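Local coordinates for glycosyl hydrolase family 2, TIM barrel domain protein (Parabacteroides merdae ATCC 43184, PDB 6DXU) that probably hydrolyses beta-glucuronides, as a gut bacterial beta-glucuronidase of glycoside hydrolase family 2, at residues G220-K225 / V241-V246; T287-V292 / T298-E303; I780-L783 / S789-V792; T785-G788 / A794-G797. All blocks are in the same frame, centred on the assembly; numbering follows the deposited sequence.

Contact 1. Residues G220-K225 / V241-V246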
loop_
_atom_site.group_PDB
_atom_site.type_symbol
_atom_site.label_atom_id
_atom_site.label_comp_id
_atom_site.label_asym_id
_atom_site.label_seq_id
_atom_site.Cartn_x
_atom_site.Cartn_y
_atom_site.Cartn_z
ATOM N N GLY D 220 -1.475 -18.532 -51.075
ATOM C CA GLY D 220 -1.247 -18.316 -49.651
ATOM C C GLY D 220 -0.451 -17.042 -49.429
ATOM O O GLY D 220 0.409 -16.684 -50.241
ATOM N N ILE D 221 -0.768 -16.347 -48.345
ATOM C CA ILE D 221 -0.082 -15.124 -47.952
ATOM C C ILE D 221 0.528 -15.364 -46.587
ATOM O O ILE D 221 -0.136 -15.909 -45.703
ATOM C CB ILE D 221 -1.035 -13.916 -47.915
ATOM C CG1 ILE D 221 -1.566 -13.598 -49.306
ATOM C CG2 ILE D 221 -0.342 -12.718 -47.363
ATOM C CD1 ILE D 221 -0.457 -13.320 -50.306
ATOM N N LEU D 222 1.797 -15.005 -46.432
ATOM C CA LEU D 222 2.468 -15.104 -45.144
ATOM C C LEU D 222 3.043 -13.738 -44.797
ATOM O O LEU D 222 3.778 -13.150 -45.598
ATOM C CB LEU D 222 3.564 -16.176 -45.167
ATOM C CG LEU D 222 4.421 -16.250 -43.896
ATOM C CD1 LEU D 222 3.591 -16.751 -42.710
ATOM C CD2 LEU D 222 5.632 -17.149 -44.111
ATOM N N LYS D 223 2.673 -13.219 -43.630
ATOM C CA LYS D 223 3.284 -12.029 -43.057
ATOM C C LYS D 223 4.076 -12.458 -41.834
ATOM O O LYS D 223 3.542 -13.150 -40.960
ATOM C CB LYS D 223 2.240 -10.983 -42.656
ATOM C CG LYS D 223 1.523 -10.309 -43.819
ATOM C CD LYS D 223 0.648 -9.158 -43.310
ATOM C CE LYS D 223 -0.694 -9.108 -44.027
ATOM N NZ LYS D 223 -1.346 -7.783 -43.814
ATOM N N VAL D 224 5.348 -12.082 -41.796
ATOM C CA VAL D 224 6.251 -12.457 -40.719
ATOM C C VAL D 224 6.453 -11.216 -39.865
ATOM O O VAL D 224 7.078 -10.244 -40.313
ATOM C CB VAL D 224 7.590 -12.983 -41.244
ATOM C CG1 VAL D 224 8.515 -13.310 -40.086
ATOM C CG2 VAL D 224 7.390 -14.221 -42.156
ATOM N N LYS D 225 5.916 -11.234 -38.650
ATOM C CA LYS D 225 6.056 -10.113 -37.730
ATOM C C LYS D 225 6.812 -10.568 -36.491
ATOM O O LYS D 225 6.678 -11.709 -36.035
ATOM C CB LYS D 225 4.691 -9.530 -37.332
ATOM C CG LYS D 225 3.935 -8.884 -38.484
ATOM C CD LYS D 225 2.504 -8.534 -38.092
ATOM C CE LYS D 225 1.761 -7.861 -39.246
ATOM N NZ LYS D 225 0.321 -7.660 -38.919
ATOM N N VAL D 241 15.158 -13.762 -43.315
ATOM C CA VAL D 241 13.919 -14.522 -43.221
ATOM C C VAL D 241 13.948 -15.552 -44.343
ATOM O O VAL D 241 14.080 -15.183 -45.518
ATOM C CB VAL D 241 12.685 -13.617 -43.353
ATOM C CG1 VAL D 241 11.402 -14.431 -43.202
ATOM C CG2 VAL D 241 12.735 -12.480 -42.339
ATOM N N SER D 242 13.852 -16.833 -43.992
ATOM C CA SER D 242 13.797 -17.903 -44.980
ATOM C C SER D 242 12.615 -18.807 -44.675
ATOM O O SER D 242 12.339 -19.106 -43.507
ATOM C CB SER D 242 15.090 -18.718 -44.998
ATOM O OG SER D 242 16.199 -17.892 -45.319
ATOM N N VAL D 243 11.927 -19.253 -45.723
ATOM C CA VAL D 243 10.777 -20.140 -45.587
ATOM C C VAL D 243 11.052 -21.434 -46.345
ATOM O O VAL D 243 11.435 -21.406 -47.518
ATOM C CB VAL D 243 9.490 -19.467 -46.085
ATOM C CG1 VAL D 243 8.328 -20.434 -46.014
ATOM C CG2 VAL D 243 9.217 -18.230 -45.253
ATOM N N TYR D 244 10.857 -22.562 -45.675
ATOM C CA TYR D 244 11.063 -23.871 -46.271
ATOM C C TYR D 244 9.730 -24.590 -46.366
ATOM O O TYR D 244 8.847 -24.414 -45.519
ATOM C CB TYR D 244 12.041 -24.715 -45.460
ATOM C CG TYR D 244 13.403 -24.095 -45.268
ATOM C CD1 TYR D 244 14.466 -24.430 -46.106
ATOM C CD2 TYR D 244 13.637 -23.196 -44.237
ATOM C CE1 TYR D 244 15.720 -23.876 -45.922
ATOM C CE2 TYR D 244 14.882 -22.645 -44.041
ATOM C CZ TYR D 244 15.921 -22.981 -44.881
ATOM O OH TYR D 244 17.157 -22.413 -44.674
ATOM N N ASP D 245 9.591 -25.407 -47.406
ATOM C CA ASP D 245 8.343 -26.115 -47.632
ATOM C C ASP D 245 8.330 -27.413 -46.831
ATOM O O ASP D 245 9.249 -27.710 -46.067
ATOM C CB ASP D 245 8.132 -26.329 -49.136
ATOM C CG ASP D 245 9.130 -27.316 -49.761
ATOM O OD1 ASP D 245 9.912 -27.987 -49.038
ATOM O OD2 ASP D 245 9.121 -27.421 -51.010
ATOM N N VAL D 246 7.288 -28.219 -47.038
ATOM C CA VAL D 246 7.079 -29.432 -46.261
ATOM C C VAL D 246 8.220 -30.425 -46.443
ATOM O O VAL D 246 8.430 -31.289 -45.586
ATOM C CB VAL D 246 5.711 -30.032 -46.633
ATOM C CG1 VAL D 246 4.678 -28.919 -46.688
ATOM C CG2 VAL D 246 5.782 -30.757 -47.973
#
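Two sheets of a beta-sandwich face each other here, and Leu222 and Val224 of strand 219-229 meet Val243 and Val241 of strand 237-244 across the interface. The contact is made by methyl groups alone. CD2 of Leu222 lies 3.9 Å from CG2 of Val243, and CG2 of Val224 comes to 4.2 Å from CG1 of Val241. In both pairs the side chains point into the interior of the sandwich and slide past each other in opposite directions, so that each methyl comes alongside its partner. CG of Leu222 lies anti to the backbone N (chi1 174°), which carries the CD2 methyl across to Val243. The backbones stay well apart, with the CA atoms of Val224 and Val241 8.3 Å from each other, and no hydrogen bond crosses between the segments. This is the family 2 domain of immunoglobulin-like beta-sandwich type: strand 219-229 is the middle one of a three-stranded antiparallel sheet, flanked by strands 203-213 and 263-273, while strand 237-244 pairs with 250-259 and 286-294 in the opposing sheet. All four touching residues are buried. Around them the apolar layer continues through Leu209, which touches both Leu222 and Val224, through Leu267 against Val241 and Met270 against Val243, and through Cys288, which packs on both Val224 and Val241. On the face turned from the interior, strand 219-229 carries Lys225, whose NZ forms a salt bridge with Glu210.

Contact 2. Residues T287-V292 / T298-E303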
loop_
_atom_site.group_PDB
_atom_site.type_symbol
_atom_site.label_atom_id
_atom_site.label_comp_id
_atom_site.label_asym_id
_atom_site.label_seq_id
_atom_site.Cartn_x
_atom_site.Cartn_y
_atom_site.Cartn_z
ATOM N N THR D 287 8.179 -24.088 -42.624
ATOM C CA THR D 287 9.066 -23.638 -41.562
ATOM C C THR D 287 9.584 -22.250 -41.892
ATOM O O THR D 287 10.105 -22.023 -42.984
ATOM C CB THR D 287 10.247 -24.588 -41.377
ATOM O OG1 THR D 287 9.760 -25.912 -41.124
ATOM C CG2 THR D 287 11.082 -24.131 -40.184
ATOM N N CYS D 288 9.470 -21.327 -40.946
ATOM C CA CYS D 288 10.056 -20.009 -41.109
ATOM C C CYS D 288 11.298 -19.953 -40.227
ATOM O O CYS D 288 11.219 -20.205 -39.019
ATOM C CB CYS D 288 9.045 -18.915 -40.757
ATOM S SG CYS D 288 9.694 -17.217 -40.912
ATOM N N GLU D 289 12.442 -19.658 -40.835
ATOM C CA GLU D 289 13.724 -19.616 -40.144
ATOM C C GLU D 289 14.201 -18.170 -40.117
ATOM O O GLU D 289 14.356 -17.552 -41.170
ATOM C CB GLU D 289 14.733 -20.525 -40.848
ATOM C CG GLU D 289 16.149 -20.488 -40.308
ATOM C CD GLU D 289 17.088 -21.371 -41.124
ATOM O OE1 GLU D 289 17.318 -21.059 -42.317
ATOM O OE2 GLU D 289 17.581 -22.377 -40.573
ATOM N N LEU D 290 14.424 -17.627 -38.915
ATOM C CA LEU D 290 14.817 -16.232 -38.748
ATOM C C LEU D 290 16.214 -16.178 -38.151
ATOM O O LEU D 290 16.499 -16.877 -37.171
ATOM C CB LEU D 290 13.843 -15.474 -37.836
ATOM C CG LEU D 290 12.377 -15.417 -38.255
ATOM C CD1 LEU D 290 11.588 -14.447 -37.371
ATOM C CD2 LEU D 290 12.274 -15.016 -39.697
ATOM N N THR D 291 17.071 -15.334 -38.726
ATOM C CA THR D 291 18.438 -15.151 -38.251
ATOM C C THR D 291 18.680 -13.677 -37.975
ATOM O O THR D 291 18.330 -12.828 -38.797
ATOM C CB THR D 291 19.449 -15.660 -39.282
ATOM O OG1 THR D 291 19.256 -17.065 -39.463
ATOM C CG2 THR D 291 20.872 -15.406 -38.822
ATOM N N VAL D 292 19.251 -13.360 -36.820
ATOM C CA VAL D 292 19.621 -11.983 -36.525
ATOM C C VAL D 292 21.126 -11.946 -36.282
ATOM O O VAL D 292 21.640 -12.609 -35.369
ATOM C CB VAL D 292 18.808 -11.400 -35.354
ATOM C CG1 VAL D 292 18.774 -12.346 -34.189
ATOM C CG2 VAL D 292 19.352 -10.026 -34.967
ATOM N N THR D 298 25.463 -14.492 -34.326
ATOM C CA THR D 298 24.592 -15.022 -35.366
ATOM C C THR D 298 23.609 -15.927 -34.641
ATOM O O THR D 298 24.005 -16.972 -34.114
ATOM C CB THR D 298 25.373 -15.792 -36.433
ATOM O OG1 THR D 298 26.368 -14.937 -37.005
ATOM C CG2 THR D 298 24.438 -16.245 -37.544
ATOM N N PHE D 299 22.340 -15.532 -34.604
ATOM C CA PHE D 299 21.335 -16.213 -33.800
ATOM C C PHE D 299 20.197 -16.640 -34.710
ATOM O O PHE D 299 19.564 -15.797 -35.353
ATOM C CB PHE D 299 20.810 -15.299 -32.692
ATOM C CG PHE D 299 19.737 -15.925 -31.851
ATOM C CD1 PHE D 299 20.057 -16.843 -30.871
ATOM C CD2 PHE D 299 18.403 -15.609 -32.064
ATOM C CE1 PHE D 299 19.073 -17.422 -30.098
ATOM C CE2 PHE D 299 17.415 -16.188 -31.299
ATOM C CZ PHE D 299 17.750 -17.095 -30.315
ATOM N N THR D 300 19.922 -17.939 -34.740
ATOM C CA THR D 300 18.906 -18.504 -35.610
ATOM C C THR D 300 17.858 -19.225 -34.784
ATOM O O THR D 300 18.187 -19.970 -33.856
ATOM C CB THR D 300 19.503 -19.493 -36.612
ATOM O OG1 THR D 300 20.424 -18.809 -37.464
ATOM C CG2 THR D 300 18.393 -20.094 -37.466
ATOM N N THR D 301 16.596 -19.010 -35.133
ATOM C CA THR D 301 15.520 -19.792 -34.557
ATOM C C THR D 301 14.509 -20.072 -35.653
ATOM O O THR D 301 14.523 -19.439 -36.711
ATOM C CB THR D 301 14.880 -19.072 -33.350
ATOM O OG1 THR D 301 13.940 -19.942 -32.713
ATOM C CG2 THR D 301 14.192 -17.768 -33.765
ATOM N N GLU D 302 13.621 -21.026 -35.407
ATOM C CA GLU D 302 12.645 -21.337 -36.433
ATOM C C GLU D 302 11.276 -21.505 -35.800
ATOM O O GLU D 302 11.136 -21.737 -34.599
ATOM C CB GLU D 302 13.014 -22.582 -37.247
ATOM C CG GLU D 302 13.193 -23.840 -36.458
ATOM C CD GLU D 302 13.493 -25.031 -37.364
ATOM O OE1 GLU D 302 14.545 -25.020 -38.036
ATOM O OE2 GLU D 302 12.661 -25.965 -37.420
ATOM N N GLU D 303 10.265 -21.326 -36.634
ATOM C CA GLU D 303 8.875 -21.407 -36.234
ATOM C C GLU D 303 8.109 -22.017 -37.393
ATOM O O GLU D 303 8.343 -21.664 -38.551
ATOM C CB GLU D 303 8.326 -20.019 -35.873
ATOM C CG GLU D 303 6.898 -20.035 -35.376
ATOM C CD GLU D 303 6.803 -20.286 -33.878
ATOM O OE1 GLU D 303 7.859 -20.476 -33.228
ATOM O OE2 GLU D 303 5.669 -20.287 -33.353
HETATM O O HOH W 1 17.040 -23.460 -38.308
#
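Thr291 and Thr300 face each other as a non-hydrogen-bonded antiparallel pair, and their hydroxyls join the strands through a hydrogen bond of 2.9 Å between OG1 of Thr291 and OG1 of Thr300. Both hydroxyls lie opposite their own carbonyl carbon (chi1 -63° in each), which turns them to one another. Beside this pair the Glu289 chain runs obliquely over Thr300, its CG 3.6 Å from Thr300 CG2. A water spans the two acids, donating to Glu289 OE2 at 2.6 Å and to Glu302 OE1 at 3.0 Å; it probably eases the repulsion between carboxylates whose oxygens stay apart. Glu302 also lays its carboxylate beside the methyl of Thr287, with OE2 3.7 Å from Thr287 CG2. On the opposite face, Val292 CG1 sits at the edge of the Phe299 ring and 3.9 Å from Phe299 CB. Between the two strands, reciprocal backbone bonds link Cys288 with Glu303, Leu290 with Thr301 and Val292 with Phe299, Cys288 N reaching Glu303 O at 2.7 Å. Farther out, the other oxygen of Glu289, OE1, is bonded to the hydroxyl of Tyr244 on the adjoining strand. Were Glu289 shortened to an alanine, the Tyr244 hydroxyl and the bridging water would each probably lose this acceptor, and the Thr300 methyl would lose its cover. Leu290 and Thr301 pack on Phe204, while OG1 of Thr301 bonds to the carbonyl of Pro26. Strands 286-294 and 297-305, consecutive and joined by a short turn, form an antiparallel beta hairpin at one side of the sandwich's four-stranded sheet, with 297-305 its outermost strand.

Contact 3. Residues I780-L783 / S789-V792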
loop_
_atom_site.group_PDB
_atom_site.type_symbol
_atom_site.label_atom_id
_atom_site.label_comp_id
_atom_site.label_asym_id
_atom_site.label_seq_id
_atom_site.Cartn_x
_atom_site.Cartn_y
_atom_site.Cartn_z
ATOM N N ILE D 780 2.044 -50.474 -4.881
ATOM C CA ILE D 780 2.048 -49.569 -6.042
ATOM C C ILE D 780 0.622 -49.042 -6.130
ATOM O O ILE D 780 -0.233 -49.553 -6.857
ATOM C CB ILE D 780 2.532 -50.264 -7.319
ATOM C CG1 ILE D 780 3.950 -50.804 -7.099
ATOM C CG2 ILE D 780 2.518 -49.303 -8.516
ATOM C CD1 ILE D 780 4.513 -51.574 -8.259
ATOM N N CYS D 781 0.347 -48.008 -5.334
ATOM C CA CYS D 781 -1.001 -47.492 -5.166
ATOM C C CYS D 781 -1.017 -46.012 -5.527
ATOM O O CYS D 781 -0.023 -45.460 -6.014
ATOM C CB CYS D 781 -1.502 -47.725 -3.733
ATOM S SG CYS D 781 -0.567 -46.912 -2.404
ATOM N N ASN D 782 -2.176 -45.386 -5.322
ATOM C CA ASN D 782 -2.375 -43.968 -5.624
ATOM C C ASN D 782 -1.992 -43.641 -7.067
ATOM O O ASN D 782 -1.448 -42.568 -7.377
ATOM C CB ASN D 782 -1.619 -43.086 -4.631
ATOM C CG ASN D 782 -2.228 -43.144 -3.236
ATOM O OD1 ASN D 782 -3.416 -43.451 -3.068
ATOM N ND2 ASN D 782 -1.415 -42.881 -2.231
ATOM N N LEU D 783 -2.294 -44.562 -7.968
ATOM C CA LEU D 783 -2.134 -44.283 -9.389
ATOM C C LEU D 783 -3.416 -43.769 -10.029
ATOM O O LEU D 783 -3.376 -43.291 -11.168
ATOM C CB LEU D 783 -1.669 -45.540 -10.135
ATOM C CG LEU D 783 -0.347 -46.156 -9.673
ATOM C CD1 LEU D 783 0.051 -47.293 -10.600
ATOM C CD2 LEU D 783 0.756 -45.090 -9.570
ATOM N N SER D 789 -4.826 -48.894 -6.874
ATOM C CA SER D 789 -5.547 -48.159 -5.845
ATOM C C SER D 789 -5.620 -48.989 -4.570
ATOM O O SER D 789 -6.057 -50.144 -4.610
ATOM C CB SER D 789 -6.962 -47.791 -6.323
ATOM O OG SER D 789 -6.930 -46.857 -7.404
ATOM N N ARG D 790 -5.231 -48.388 -3.435
ATOM C CA ARG D 790 -5.251 -49.131 -2.176
ATOM C C ARG D 790 -6.637 -49.204 -1.570
ATOM O O ARG D 790 -6.849 -50.000 -0.655
ATOM C CB ARG D 790 -4.276 -48.526 -1.158
ATOM C CG ARG D 790 -4.634 -47.139 -0.643
ATOM C CD ARG D 790 -3.549 -46.637 0.297
ATOM N NE ARG D 790 -3.847 -45.297 0.801
ATOM C CZ ARG D 790 -4.664 -45.045 1.817
ATOM N NH1 ARG D 790 -5.251 -46.054 2.457
ATOM N NH2 ARG D 790 -4.888 -43.789 2.205
ATOM N N LYS D 791 -7.569 -48.376 -2.038
ATOM C CA LYS D 791 -8.995 -48.531 -1.766
ATOM C C LYS D 791 -9.709 -48.468 -3.106
ATOM O O LYS D 791 -9.528 -47.502 -3.855
ATOM C CB LYS D 791 -9.512 -47.447 -0.818
ATOM C CG LYS D 791 -8.968 -47.582 0.606
ATOM C CD LYS D 791 -9.610 -46.580 1.573
ATOM C CE LYS D 791 -9.029 -46.761 2.976
ATOM N NZ LYS D 791 -9.595 -45.806 3.944
ATOM N N VAL D 792 -10.470 -49.506 -3.439
ATOM C CA VAL D 792 -11.029 -49.622 -4.789
ATOM C C VAL D 792 -12.248 -50.531 -4.728
ATOM O O VAL D 792 -12.257 -51.523 -3.995
ATOM C CB VAL D 792 -9.968 -50.144 -5.785
ATOM C CG1 VAL D 792 -9.600 -51.623 -5.487
ATOM C CG2 VAL D 792 -10.447 -49.983 -7.237
HETATM O O HOH W 2 -4.790 -45.592 -3.834
#
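Van der Waals contact is carried by Cys781 and Arg790. CB of Cys781 packs against CB of Arg790 at 3.9 Å and against the backbone N of Arg790 at 3.8 Å, while SG of Cys781 lies 4.0 Å from CD of Arg790. Both side chains start with the gamma atom between the backbone N and the carbonyl carbon (chi1 62° in Cys781, 67° in Arg790), and the arginine then runs extended past the sulfur.

Polar contact between the segments goes through water, as no direct hydrogen bond joins them. One water molecule accepts from the backbone N of Asn782 at 3.0 Å and from the backbone N of Arg790 at 2.9 Å, and it donates to OD1 of Asn782 at 2.7 Å. Asn782 therefore holds it by both main chain and side chain.

Salt bridges lead outward from Arg790 NH2 to Asp83 and Asp81 and from Lys791 to Asp83; hydrogen bonds run from Asn782 ND2 to Glu77 and Asp81. Asp81 is itself a sodium ligand, so Arg790 NH2 and Asn782 ND2, which both bond to it, belong to the second shell of that site.

The contact joins the two ends of the loop leading from strand 778-780 to strand 791-793 in the C-terminal domain. Its chemistry implies a water-mediated join from which the Arg790 guanidinium and Asn782 amide reach the acidic, sodium-binding segment, where the charges of Arg790 and Lys791 are likely to offset part of the carboxylate charge.

Contact 4. Residues T785-G788 / A794-G797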
loop_
_atom_site.group_PDB
_atom_site.type_symbol
_atom_site.label_atom_id
_atom_site.label_comp_id
_atom_site.label_asym_id
_atom_site.label_seq_id
_atom_site.Cartn_x
_atom_site.Cartn_y
_atom_site.Cartn_z
ATOM N N THR D 785 -5.948 -45.707 -10.878
ATOM C CA THR D 785 -6.404 -46.758 -11.779
ATOM C C THR D 785 -7.028 -47.877 -10.958
ATOM O O THR D 785 -6.755 -48.024 -9.767
ATOM C CB THR D 785 -5.264 -47.351 -12.602
ATOM O OG1 THR D 785 -4.324 -47.965 -11.706
ATOM C CG2 THR D 785 -4.562 -46.267 -13.472
ATOM N N SER D 786 -7.868 -48.681 -11.608
ATOM C CA SER D 786 -8.537 -49.753 -10.878
ATOM C C SER D 786 -7.575 -50.853 -10.426
ATOM O O SER D 786 -7.963 -51.668 -9.579
ATOM C CB SER D 786 -9.666 -50.354 -11.717
ATOM O OG SER D 786 -9.163 -50.900 -12.914
ATOM N N THR D 787 -6.353 -50.911 -10.964
ATOM C CA THR D 787 -5.350 -51.859 -10.481
ATOM C C THR D 787 -4.187 -51.166 -9.775
ATOM O O THR D 787 -3.158 -51.803 -9.514
ATOM C CB THR D 787 -4.819 -52.734 -11.624
ATOM O OG1 THR D 787 -4.258 -51.906 -12.650
ATOM C CG2 THR D 787 -5.949 -53.589 -12.217
ATOM N N GLY D 788 -4.322 -49.881 -9.465
ATOM C CA GLY D 788 -3.298 -49.148 -8.757
ATOM C C GLY D 788 -3.885 -48.323 -7.629
ATOM O O GLY D 788 -3.505 -47.163 -7.444
ATOM N N ALA D 794 -14.553 -53.450 -6.103
ATOM C CA ALA D 794 -14.252 -54.650 -6.868
ATOM C C ALA D 794 -14.795 -54.527 -8.290
ATOM O O ALA D 794 -15.790 -53.842 -8.543
ATOM C CB ALA D 794 -14.855 -55.884 -6.187
ATOM N N TYR D 795 -14.126 -55.186 -9.222
ATOM C CA TYR D 795 -14.636 -55.351 -10.579
ATOM C C TYR D 795 -14.954 -56.830 -10.767
ATOM O O TYR D 795 -14.045 -57.663 -10.825
ATOM C CB TYR D 795 -13.658 -54.831 -11.630
ATOM C CG TYR D 795 -12.191 -54.926 -11.276
ATOM C CD1 TYR D 795 -11.560 -53.950 -10.480
ATOM C CD2 TYR D 795 -11.429 -55.962 -11.762
ATOM C CE1 TYR D 795 -10.192 -54.051 -10.180
ATOM C CE2 TYR D 795 -10.100 -56.066 -11.474
ATOM C CZ TYR D 795 -9.483 -55.118 -10.683
ATOM O OH TYR D 795 -8.143 -55.228 -10.398
ATOM N N ASN D 796 -16.249 -57.145 -10.823
ATOM C CA ASN D 796 -16.737 -58.522 -10.908
ATOM C C ASN D 796 -16.152 -59.390 -9.792
ATOM O O ASN D 796 -15.703 -60.524 -10.003
ATOM C CB ASN D 796 -16.462 -59.102 -12.291
ATOM C CG ASN D 796 -17.152 -58.300 -13.382
ATOM O OD1 ASN D 796 -16.504 -57.699 -14.230
ATOM N ND2 ASN D 796 -18.479 -58.271 -13.342
ATOM N N GLY D 797 -16.189 -58.838 -8.587
ATOM C CA GLY D 797 -15.744 -59.532 -7.399
ATOM C C GLY D 797 -14.248 -59.646 -7.230
ATOM O O GLY D 797 -13.802 -60.324 -6.296
#
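Tyr795 directs its ring at the turn 785-788, edge first towards the main chain of Ser786. CE1 of Tyr795 lies 3.3 Å from the carbonyl oxygen of Ser786, which sits near the ring plane, so the oxygen faces the hydrogen-bearing rim and not the pi cloud. CB of Ser786 approaches the same ring carbon, CE1 of Tyr795, at 4.0 Å. Farther along, the Thr787 side chain crosses the tyrosine at about a right angle, and its CG2 comes to 3.3 Å from OH of Tyr795. Residues 785-788 form a type I beta turn, closed by the bond from Gly788 N to Thr785 O, in the loop between strands 778-780 and 791-793 of the C-terminal domain; Tyr795 follows strand 791-793. Polar ends are held from outside: Tyr795 OH bonds to the backbone N of Leu800, and Ser786 OG to the carbonyl of Ala521. A leucine in place of Tyr795 would probably leave Leu800 N without its hydroxyl partner and open a gap beside Thr787. Arg522 touches both Thr787 and Tyr795, and neighbouring Arg523, which lines a bicine pocket, bonds through NH2 to the carbonyl of Ala794.

In the fold
Contacts 1 and 2 belong to one sandwich domain and contacts 3 and 4 to the C-terminal domain, on opposite sides of the chain's centre; centres of contacts 1 and 3 are about 51 Å apart. Contact 1 is wholly buried and apolar, between sheets; contact 2 lies within one of those sheets and mixes backbone bonding with a more open polar face. They meet where strands 237-244 and 286-294 pair, Ser242 O probably accepting from Glu289 N at 2.7 Å. Contacts 3 and 4 share the loop between strands 778-780 and 791-793, where Leu783 N and Gly788 O are probably hydrogen-bonded; contact 4 reaches also into the next loop. Contact 3 is partly buried and water-bridged, whereas contact 4 is buried and rests on one aromatic ring.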